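Local coordinates for CRISPR-associated endonuclease Cas12b (Alicyclobacillus acidoterrestris, PDB 5U31), which uses a guide RNA to recognise PAM-bearing target DNA and cleaves it with a metal-dependent RuvC nuclease as part of CRISPR antiviral defence, at residues Gly116-Ser127 with Arg219-Met230. The protein carries 3 engineered substitutions. Residues are numbered along the deposited sequence; the frame is centred on the assembly and turned at random.
With nucleotides of chain C; nucleotides of chain D.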
ATOM      1  N   GLY A 116     -10.576  17.113  19.862  1.00 34.47           N
ATOM      2  CA  GLY A 116      -9.626  17.650  20.815  1.00 38.35           C
ATOM      3  C   GLY A 116      -8.327  18.107  20.189  1.00 40.95           C
ATOM      4  O   GLY A 116      -7.812  17.463  19.271  1.00 58.94           O
ATOM      5  N   ASP A 117      -7.796  19.229  20.673  1.00 27.69           N
ATOM      6  CA  ASP A 117      -6.507  19.755  20.237  1.00 27.58           C
ATOM      7  C   ASP A 117      -5.470  19.357  21.283  1.00 33.59           C
ATOM      8  O   ASP A 117      -5.430  19.933  22.374  1.00 54.74           O
ATOM      9  CB  ASP A 117      -6.570  21.274  20.069  1.00 30.42           C
ATOM     10  CG  ASP A 117      -5.369  21.840  19.325  1.00 38.85           C
ATOM     11  OD1 ASP A 117      -5.550  22.809  18.556  1.00 42.27           O
ATOM     12  OD2 ASP A 117      -4.249  21.314  19.490  1.00 38.98           O
ATOM     13  N   ALA A 118      -4.630  18.373  20.952  1.00 27.03           N
ATOM     14  CA  ALA A 118      -3.595  17.942  21.886  1.00 26.85           C
ATOM     15  C   ALA A 118      -2.683  19.091  22.299  1.00 27.23           C
ATOM     16  O   ALA A 118      -2.200  19.116  23.438  1.00 40.34           O
ATOM     17  CB  ALA A 118      -2.774  16.806  21.283  1.00 26.60           C
ATOM     18  N   GLN A 119      -2.437  20.054  21.406  1.00 27.19           N
ATOM     19  CA  GLN A 119      -1.616  21.205  21.774  1.00 27.44           C
ATOM     20  C   GLN A 119      -2.255  22.001  22.904  1.00 27.68           C
ATOM     21  O   GLN A 119      -1.616  22.277  23.926  1.00 41.63           O
ATOM     22  CB  GLN A 119      -1.397  22.121  20.570  1.00 28.32           C
ATOM     23  CG  GLN A 119      -0.318  21.698  19.606  1.00 27.59           C
ATOM     24  CD  GLN A 119      -0.175  22.686  18.476  1.00 27.94           C
ATOM     25  OE1 GLN A 119      -1.016  23.575  18.306  1.00 28.25           O
ATOM     26  NE2 GLN A 119       0.898  22.555  17.702  1.00 31.26           N
ATOM     27  N   GLN A 120      -3.516  22.395  22.732  1.00 27.87           N
ATOM     28  CA  GLN A 120      -4.128  23.335  23.660  1.00 28.22           C
ATOM     29  C   GLN A 120      -4.702  22.663  24.898  1.00 36.81           C
ATOM     30  O   GLN A 120      -4.906  23.346  25.907  1.00 36.18           O
ATOM     31  CB  GLN A 120      -5.215  24.144  22.949  1.00 28.59           C
ATOM     32  CG  GLN A 120      -4.696  24.882  21.727  1.00 32.75           C
ATOM     33  CD  GLN A 120      -5.676  25.894  21.165  1.00 39.81           C
ATOM     34  OE1 GLN A 120      -6.654  26.268  21.816  1.00 40.92           O
ATOM     35  NE2 GLN A 120      -5.412  26.348  19.947  1.00 46.04           N
ATOM     36  N   ILE A 121      -4.969  21.354  24.852  1.00 28.34           N
ATOM     37  CA  ILE A 121      -5.426  20.660  26.053  1.00 27.75           C
ATOM     38  C   ILE A 121      -4.269  20.468  27.022  1.00 28.11           C
ATOM     39  O   ILE A 121      -4.414  20.683  28.231  1.00 40.17           O
ATOM     40  CB  ILE A 121      -6.093  19.319  25.693  1.00 27.55           C
ATOM     41  CG1 ILE A 121      -7.413  19.557  24.970  1.00 27.78           C
ATOM     42  CG2 ILE A 121      -6.370  18.507  26.945  1.00 27.54           C
ATOM     43  CD1 ILE A 121      -8.468  20.145  25.863  1.00 28.16           C
ATOM     44  N   ALA A 122      -3.101  20.074  26.512  1.00 27.40           N
ATOM     45  CA  ALA A 122      -1.935  19.913  27.373  1.00 27.36           C
ATOM     46  C   ALA A 122      -1.489  21.248  27.963  1.00 27.68           C
ATOM     47  O   ALA A 122      -1.107  21.312  29.136  1.00 32.29           O
ATOM     48  CB  ALA A 122      -0.795  19.260  26.599  1.00 27.14           C
ATOM     49  N   ARG A 123      -1.519  22.321  27.168  1.00 27.89           N
ATOM     50  CA  ARG A 123      -1.191  23.639  27.706  1.00 28.29           C
ATOM     51  C   ARG A 123      -2.182  24.056  28.782  1.00 40.15           C
ATOM     52  O   ARG A 123      -1.817  24.732  29.749  1.00 40.64           O
ATOM     53  CB  ARG A 123      -1.186  24.691  26.598  1.00 35.25           C
ATOM     54  CG  ARG A 123       0.014  24.673  25.709  1.00 28.52           C
ATOM     55  CD  ARG A 123       1.143  25.432  26.319  1.00 28.83           C
ATOM     56  NE  ARG A 123       2.403  25.008  25.736  1.00 28.74           N
ATOM     57  CZ  ARG A 123       3.580  25.474  26.116  1.00 29.02           C
ATOM     58  NH1 ARG A 123       3.635  26.386  27.072  1.00 29.40           N
ATOM     59  NH2 ARG A 123       4.689  25.035  25.539  1.00 32.71           N
ATOM     60  N   LYS A 124      -3.445  23.676  28.624  1.00 28.49           N
ATOM     61  CA  LYS A 124      -4.474  24.218  29.496  1.00 28.83           C
ATOM     62  C   LYS A 124      -4.424  23.583  30.874  1.00 28.77           C
ATOM     63  O   LYS A 124      -4.742  24.244  31.867  1.00 50.95           O
ATOM     64  CB  LYS A 124      -5.844  24.021  28.845  1.00 28.88           C
ATOM     65  CG  LYS A 124      -7.007  24.673  29.553  1.00 29.33           C
ATOM     66  CD  LYS A 124      -8.279  24.455  28.748  1.00 29.44           C
ATOM     67  CE  LYS A 124      -9.483  25.076  29.430  1.00 46.43           C
ATOM     68  NZ  LYS A 124     -10.738  24.827  28.676  1.00 46.10           N
ATOM     69  N   PHE A 125      -3.986  22.325  30.964  1.00 28.40           N
ATOM     70  CA  PHE A 125      -4.217  21.527  32.157  1.00 28.39           C
ATOM     71  C   PHE A 125      -2.970  21.158  32.947  1.00 28.31           C
ATOM     72  O   PHE A 125      -3.091  20.872  34.142  1.00 32.32           O
ATOM     73  CB  PHE A 125      -4.951  20.231  31.787  1.00 28.16           C
ATOM     74  CG  PHE A 125      -6.423  20.409  31.568  1.00 28.38           C
ATOM     75  CD1 PHE A 125      -6.931  20.597  30.294  1.00 29.18           C
ATOM     76  CD2 PHE A 125      -7.301  20.384  32.637  1.00 28.69           C
ATOM     77  CE1 PHE A 125      -8.289  20.758  30.090  1.00 28.62           C
ATOM     78  CE2 PHE A 125      -8.658  20.547  32.444  1.00 28.97           C
ATOM     79  CZ  PHE A 125      -9.154  20.734  31.168  1.00 28.94           C
ATOM     80  N   LEU A 126      -1.788  21.138  32.329  1.00 28.15           N
ATOM     81  CA  LEU A 126      -0.618  20.625  33.038  1.00 28.11           C
ATOM     82  C   LEU A 126      -0.363  21.413  34.317  1.00 35.83           C
ATOM     83  O   LEU A 126      -0.165  20.830  35.389  1.00 33.42           O
ATOM     84  CB  LEU A 126       0.617  20.648  32.137  1.00 27.98           C
ATOM     85  CG  LEU A 126       1.868  20.073  32.809  1.00 28.01           C
ATOM     86  CD1 LEU A 126       1.573  18.695  33.357  1.00 27.85           C
ATOM     87  CD2 LEU A 126       3.033  20.007  31.848  1.00 37.62           C
ATOM     88  N   SER A 127      -0.385  22.745  34.227  1.00 41.77           N
ATOM     89  CA  SER A 127      -0.161  23.545  35.430  1.00 29.16           C
ATOM     90  C   SER A 127      -1.318  23.425  36.412  1.00 29.32           C
ATOM     91  O   SER A 127      -1.062  23.134  37.594  1.00 30.46           O
ATOM     92  CB  SER A 127       0.134  24.998  35.045  1.00 40.87           C
ATOM     93  OG  SER A 127       1.531  25.219  34.924  1.00 42.73           O
ATOM     94  N   ARG A 219       6.367  19.893  29.682  1.00 31.61           N
ATOM     95  CA  ARG A 219       5.307  20.294  28.768  1.00 27.90           C
ATOM     96  C   ARG A 219       5.354  19.487  27.480  1.00 34.04           C
ATOM     97  O   ARG A 219       4.305  19.196  26.894  1.00 27.39           O
ATOM     98  CB  ARG A 219       5.404  21.792  28.492  1.00 28.24           C
ATOM     99  CG  ARG A 219       5.107  22.622  29.728  1.00 28.52           C
ATOM    100  CD  ARG A 219       4.484  23.957  29.384  1.00 28.80           C
ATOM    101  NE  ARG A 219       3.537  24.393  30.407  1.00 28.92           N
ATOM    102  CZ  ARG A 219       3.887  24.972  31.549  1.00 41.65           C
ATOM    103  NH1 ARG A 219       5.167  25.185  31.820  1.00 69.19           N
ATOM    104  NH2 ARG A 219       2.962  25.340  32.421  1.00 29.39           N
ATOM    105  N   ASP A 220       6.555  19.101  27.040  1.00 27.71           N
ATOM    106  CA  ASP A 220       6.685  18.166  25.928  1.00 27.49           C
ATOM    107  C   ASP A 220       6.129  16.797  26.300  1.00 27.21           C
ATOM    108  O   ASP A 220       5.301  16.230  25.578  1.00 26.97           O
ATOM    109  CB  ASP A 220       8.155  18.067  25.515  1.00 30.78           C
ATOM    110  CG  ASP A 220       8.396  17.055  24.408  1.00 39.26           C
ATOM    111  OD1 ASP A 220       7.445  16.719  23.668  1.00 39.84           O
ATOM    112  OD2 ASP A 220       9.551  16.594  24.278  1.00 38.53           O
HETATM  113  N   MSE A 221       6.564  16.257  27.432  1.00 31.61           N
HETATM  114  CA  MSE A 221       6.093  14.959  27.892  1.00 27.15           C
HETATM  115  C   MSE A 221       4.576  14.878  27.980  1.00 27.47           C
HETATM  116  O   MSE A 221       3.985  13.876  27.599  1.00 43.15           O
HETATM  117  CB  MSE A 221       6.691  14.645  29.252  1.00 27.38           C
HETATM  118  CG  MSE A 221       8.182  14.536  29.248  1.00 42.51           C
HETATM  119 SE   MSE A 221       8.830  14.686  31.060  1.00 45.44          SE
HETATM  120  CE  MSE A 221      10.737  14.543  30.718  1.00 84.71           C
ATOM    121  N   PHE A 222       3.948  15.939  28.484  1.00 27.03           N
ATOM    122  CA  PHE A 222       2.510  15.890  28.713  1.00 26.93           C
ATOM    123  C   PHE A 222       1.736  15.928  27.401  1.00 35.96           C
ATOM    124  O   PHE A 222       0.759  15.186  27.233  1.00 26.65           O
ATOM    125  CB  PHE A 222       2.086  17.034  29.627  1.00 27.13           C
ATOM    126  CG  PHE A 222       0.698  16.889  30.165  1.00 27.13           C
ATOM    127  CD1 PHE A 222       0.377  15.850  31.022  1.00 31.14           C
ATOM    128  CD2 PHE A 222      -0.285  17.794  29.817  1.00 27.20           C
ATOM    129  CE1 PHE A 222      -0.900  15.713  31.517  1.00 27.23           C
ATOM    130  CE2 PHE A 222      -1.569  17.664  30.312  1.00 30.93           C
ATOM    131  CZ  PHE A 222      -1.874  16.623  31.163  1.00 27.29           C
ATOM    132  N   GLN A 223       2.152  16.775  26.455  1.00 26.79           N
ATOM    133  CA  GLN A 223       1.472  16.804  25.165  1.00 26.68           C
ATOM    134  C   GLN A 223       1.544  15.452  24.470  1.00 31.08           C
ATOM    135  O   GLN A 223       0.544  14.974  23.922  1.00 43.91           O
ATOM    136  CB  GLN A 223       2.061  17.885  24.263  1.00 26.82           C
ATOM    137  CG  GLN A 223       1.377  17.937  22.911  1.00 26.75           C
ATOM    138  CD  GLN A 223       1.915  19.014  22.000  1.00 32.35           C
ATOM    139  OE1 GLN A 223       2.560  19.964  22.450  1.00 40.32           O
ATOM    140  NE2 GLN A 223       1.658  18.868  20.703  1.00 26.92           N
ATOM    141  N   GLN A 224       2.713  14.810  24.489  1.00 31.40           N
ATOM    142  CA  GLN A 224       2.862  13.539  23.795  1.00 26.38           C
ATOM    143  C   GLN A 224       2.053  12.430  24.451  1.00 43.93           C
ATOM    144  O   GLN A 224       1.772  11.416  23.802  1.00 32.76           O
ATOM    145  CB  GLN A 224       4.340  13.157  23.712  1.00 26.49           C
ATOM    146  CG  GLN A 224       5.119  14.035  22.742  1.00 26.59           C
ATOM    147  CD  GLN A 224       6.497  13.497  22.419  1.00 26.75           C
ATOM    148  OE1 GLN A 224       6.637  12.484  21.735  1.00 29.21           O
ATOM    149  NE2 GLN A 224       7.527  14.181  22.904  1.00 27.00           N
ATOM    150  N   ALA A 225       1.665  12.608  25.714  1.00 30.77           N
ATOM    151  CA  ALA A 225       0.775  11.658  26.368  1.00 26.45           C
ATOM    152  C   ALA A 225      -0.671  11.889  25.955  1.00 26.41           C
ATOM    153  O   ALA A 225      -1.425  10.931  25.750  1.00 42.52           O
ATOM    154  CB  ALA A 225       0.924  11.764  27.884  1.00 26.61           C
ATOM    155  N   ILE A 226      -1.068  13.155  25.839  1.00 26.43           N
ATOM    156  CA  ILE A 226      -2.394  13.487  25.335  1.00 26.46           C
ATOM    157  C   ILE A 226      -2.564  12.972  23.911  1.00 31.63           C
ATOM    158  O   ILE A 226      -3.601  12.390  23.563  1.00 35.33           O
ATOM    159  CB  ILE A 226      -2.619  15.008  25.421  1.00 26.57           C
ATOM    160  CG1 ILE A 226      -2.527  15.488  26.871  1.00 26.72           C
ATOM    161  CG2 ILE A 226      -3.959  15.377  24.843  1.00 33.99           C
ATOM    162  CD1 ILE A 226      -3.678  15.043  27.744  1.00 26.87           C
ATOM    163  N   GLU A 227      -1.544  13.162  23.071  1.00 32.04           N
ATOM    164  CA  GLU A 227      -1.627  12.759  21.670  1.00 26.19           C
ATOM    165  C   GLU A 227      -1.939  11.276  21.533  1.00 42.94           C
ATOM    166  O   GLU A 227      -2.926  10.888  20.897  1.00 49.30           O
ATOM    167  CB  GLU A 227      -0.321  13.086  20.958  1.00 26.15           C
ATOM    168  CG  GLU A 227      -0.008  14.542  20.896  1.00 36.11           C
ATOM    169  CD  GLU A 227       1.401  14.770  20.434  1.00 44.75           C
ATOM    170  OE1 GLU A 227       1.902  15.909  20.553  1.00 40.25           O
ATOM    171  OE2 GLU A 227       2.007  13.796  19.947  1.00 39.42           O
ATOM    172  N   ARG A 228      -1.093  10.424  22.116  1.00 36.50           N
ATOM    173  CA  ARG A 228      -1.286   8.990  21.965  1.00 26.25           C
ATOM    174  C   ARG A 228      -2.587   8.541  22.603  1.00 26.40           C
ATOM    175  O   ARG A 228      -3.188   7.553  22.164  1.00 35.47           O
ATOM    176  CB  ARG A 228      -0.098   8.240  22.566  1.00 26.31           C
ATOM    177  CG  ARG A 228      -0.008   8.333  24.064  1.00 26.41           C
ATOM    178  CD  ARG A 228       1.290   7.753  24.576  1.00 26.53           C
ATOM    179  NE  ARG A 228       1.446   6.343  24.240  1.00 30.24           N
ATOM    180  CZ  ARG A 228       2.423   5.858  23.482  1.00 33.56           C
ATOM    181  NH1 ARG A 228       3.345   6.668  22.981  1.00 30.02           N
ATOM    182  NH2 ARG A 228       2.486   4.559  23.230  1.00 42.67           N
HETATM  183  N   MSE A 229      -3.051   9.264  23.614  1.00 26.79           N
HETATM  184  CA  MSE A 229      -4.268   8.910  24.321  1.00 26.66           C
HETATM  185  C   MSE A 229      -5.502   9.299  23.517  1.00 27.34           C
HETATM  186  O   MSE A 229      -6.568   8.697  23.651  1.00 26.97           O
HETATM  187  CB  MSE A 229      -4.291   9.588  25.683  1.00 30.93           C
HETATM  188  CG  MSE A 229      -5.044   8.805  26.718  1.00 51.24           C
HETATM  189 SE   MSE A 229      -4.287   7.029  26.911  1.00 64.64          SE
HETATM  190  CE  MSE A 229      -5.505   6.379  28.283  1.00 56.46           C
HETATM  191  N   MSE A 230      -5.350  10.311  22.677  1.00 26.59           N
HETATM  192  CA  MSE A 230      -6.444  10.738  21.824  1.00 26.71           C
HETATM  193  C   MSE A 230      -6.643   9.805  20.638  1.00 32.76           C
HETATM  194  O   MSE A 230      -7.761   9.366  20.383  1.00 33.59           O
HETATM  195  CB  MSE A 230      -6.206  12.162  21.340  1.00 33.05           C
HETATM  196  CG  MSE A 230      -6.477  13.200  22.401  1.00 40.19           C
HETATM  197 SE   MSE A 230      -6.099  14.992  21.774  1.00 45.64          SE
HETATM  198  CE  MSE A 230      -7.118  16.022  23.079  1.00 85.56           C
TER
ATOM    199  P    DG C  21       6.270  22.536  14.509  1.00 28.83           P
ATOM    200  OP1  DG C  21       6.193  22.294  13.054  1.00 57.02           O
ATOM    201  OP2  DG C  21       7.258  23.499  15.040  1.00 64.39           O
ATOM    202  O5'  DG C  21       4.842  23.025  15.006  1.00 28.71           O
ATOM    203  C5'  DG C  21       4.717  23.732  16.234  1.00 28.82           C
ATOM    204  C4'  DG C  21       3.657  24.805  16.098  1.00 39.02           C
ATOM    205  O4'  DG C  21       2.581  24.570  17.034  1.00 28.83           O
ATOM    206  C3'  DG C  21       4.135  26.233  16.339  1.00 29.72           C
ATOM    207  O3'  DG C  21       3.740  27.040  15.259  1.00 30.15           O
ATOM    208  C2'  DG C  21       3.424  26.643  17.630  1.00 29.84           C
ATOM    209  C1'  DG C  21       2.164  25.806  17.547  1.00 29.24           C
ATOM    210  N9   DG C  21       1.516  25.566  18.826  1.00 29.00           N
ATOM    211  C8   DG C  21       1.876  24.642  19.775  1.00 28.62           C
ATOM    212  N7   DG C  21       1.091  24.639  20.816  1.00 38.98           N
ATOM    213  C5   DG C  21       0.149  25.621  20.534  1.00 28.88           C
ATOM    214  C6   DG C  21      -0.956  26.072  21.295  1.00 29.03           C
ATOM    215  O6   DG C  21      -1.337  25.679  22.405  1.00 28.86           O
ATOM    216  N1   DG C  21      -1.646  27.088  20.646  1.00 29.48           N
ATOM    217  C2   DG C  21      -1.316  27.601  19.417  1.00 29.76           C
ATOM    218  N2   DG C  21      -2.102  28.576  18.952  1.00 30.26           N
ATOM    219  N3   DG C  21      -0.294  27.182  18.688  1.00 29.63           N
ATOM    220  C4   DG C  21       0.395  26.197  19.311  1.00 29.18           C
TER
ATOM    221  P    DC D   8      -9.062  32.503  25.832  1.00 43.07           P
ATOM    222  OP1  DC D   8     -10.171  33.429  26.118  1.00 50.09           O
ATOM    223  OP2  DC D   8      -9.283  31.048  25.941  1.00 32.18           O
ATOM    224  O5'  DC D   8      -8.587  32.810  24.348  1.00 46.48           O
ATOM    225  C5'  DC D   8      -7.265  32.526  23.967  1.00 32.57           C
ATOM    226  C4'  DC D   8      -7.090  32.720  22.481  1.00 32.69           C
ATOM    227  O4'  DC D   8      -5.824  32.153  22.087  1.00 44.12           O
ATOM    228  C3'  DC D   8      -8.128  32.011  21.626  1.00 38.92           C
ATOM    229  O3'  DC D   8      -8.250  32.652  20.360  1.00 44.50           O
ATOM    230  C2'  DC D   8      -7.535  30.614  21.494  1.00 43.74           C
ATOM    231  C1'  DC D   8      -6.030  30.898  21.466  1.00 43.39           C
ATOM    232  N1   DC D   8      -5.229  29.873  22.192  1.00 32.52           N
ATOM    233  C2   DC D   8      -4.211  29.199  21.522  1.00 34.53           C
ATOM    234  O2   DC D   8      -3.983  29.479  20.338  1.00 32.68           O
ATOM    235  N3   DC D   8      -3.494  28.259  22.192  1.00 30.03           N
ATOM    236  C4   DC D   8      -3.772  27.993  23.472  1.00 29.91           C
ATOM    237  N4   DC D   8      -3.041  27.064  24.091  1.00 29.46           N
ATOM    238  C5   DC D   8      -4.815  28.668  24.169  1.00 30.30           C
ATOM    239  C6   DC D   8      -5.510  29.589  23.496  1.00 30.81           C
TER
ATOM    240  P    DT C  19      -3.348  16.557  17.237  1.00 37.88           P
ATOM    241  OP1  DT C  19      -3.689  17.500  18.317  1.00 26.82           O
ATOM    242  OP2  DT C  19      -4.058  16.680  15.943  1.00 49.63           O
ATOM    243  O5'  DT C  19      -1.779  16.537  16.871  1.00 26.59           O
ATOM    244  C5'  DT C  19      -0.817  16.497  17.900  1.00 26.52           C
ATOM    245  C4'  DT C  19       0.533  15.972  17.416  1.00 26.46           C
ATOM    246  O4'  DT C  19       0.378  14.880  16.492  1.00 26.36           O
ATOM    247  C3'  DT C  19       1.399  16.941  16.648  1.00 26.68           C
ATOM    248  O3'  DT C  19       1.976  17.897  17.527  1.00 36.85           O
ATOM    249  C2'  DT C  19       2.449  15.983  16.096  1.00 26.61           C
ATOM    250  C1'  DT C  19       1.606  14.733  15.787  1.00 34.05           C
ATOM    251  N1   DT C  19       1.320  14.578  14.338  1.00 29.47           N
ATOM    252  C2   DT C  19       2.290  14.056  13.514  1.00 28.41           C
ATOM    253  O2   DT C  19       3.383  13.689  13.913  1.00 26.55           O
ATOM    254  N3   DT C  19       1.930  13.969  12.197  1.00 27.28           N
ATOM    255  C4   DT C  19       0.729  14.346  11.634  1.00 28.83           C
ATOM    256  O4   DT C  19       0.505  14.229  10.437  1.00 31.28           O
ATOM    257  C5   DT C  19      -0.240  14.892  12.549  1.00 38.55           C
ATOM    258  C7   DT C  19      -1.581  15.338  12.053  1.00 50.82           C
ATOM    259  C6   DT C  19       0.100  14.986  13.842  1.00 31.71           C
TER
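A122 sets its methyl against F222 and Q223, with CB 3.6 Å from F222 CD2 and the same distance from Q223 CA, where helices 118-127 and 219-230 run at 129°. One turn earlier, A118 CB rests 3.6 Å from E227 CG and touches I226 CG2 and the selenium of selenomethionine M230. Small side chains at both positions are consistent with the 8.7 Å axis separation. L126 lays CD1 over one face of the F222 ring in a CH-pi contact, 4.0 Å from the centroid, while I226 CG1 covers the opposite face. Toward the DNA, R219 CD lies over one face of the R123 guanidinium, the two guanidinium planes 17° apart; R219 NH1 pairs with a DNA phosphate, and R123 NH1 makes a weak hydrogen bond to a thymine O4.

D117, at the N-cap of helix 118-127, accepts weak bonds from Q119 N and Q120 N through OD2, and A118 N donates to OP1 of DT19 of chain C at 2.9 Å. Q119 and Q223 lie alongside each other, Q223 extended with CG anti to its backbone N (chi1 180°), and each NE2 bonds a DNA phosphate. Residues 119-123 of REC1 bind the PAM, with Q119, Q120 and R123 on the DNA side and A122 turned toward the partner helix. E227 bridges to R394 of strand 394-395, Y37 of helix 17-45 meets F222 edge-to-face, and helix 93-107 packs against I121 and F125.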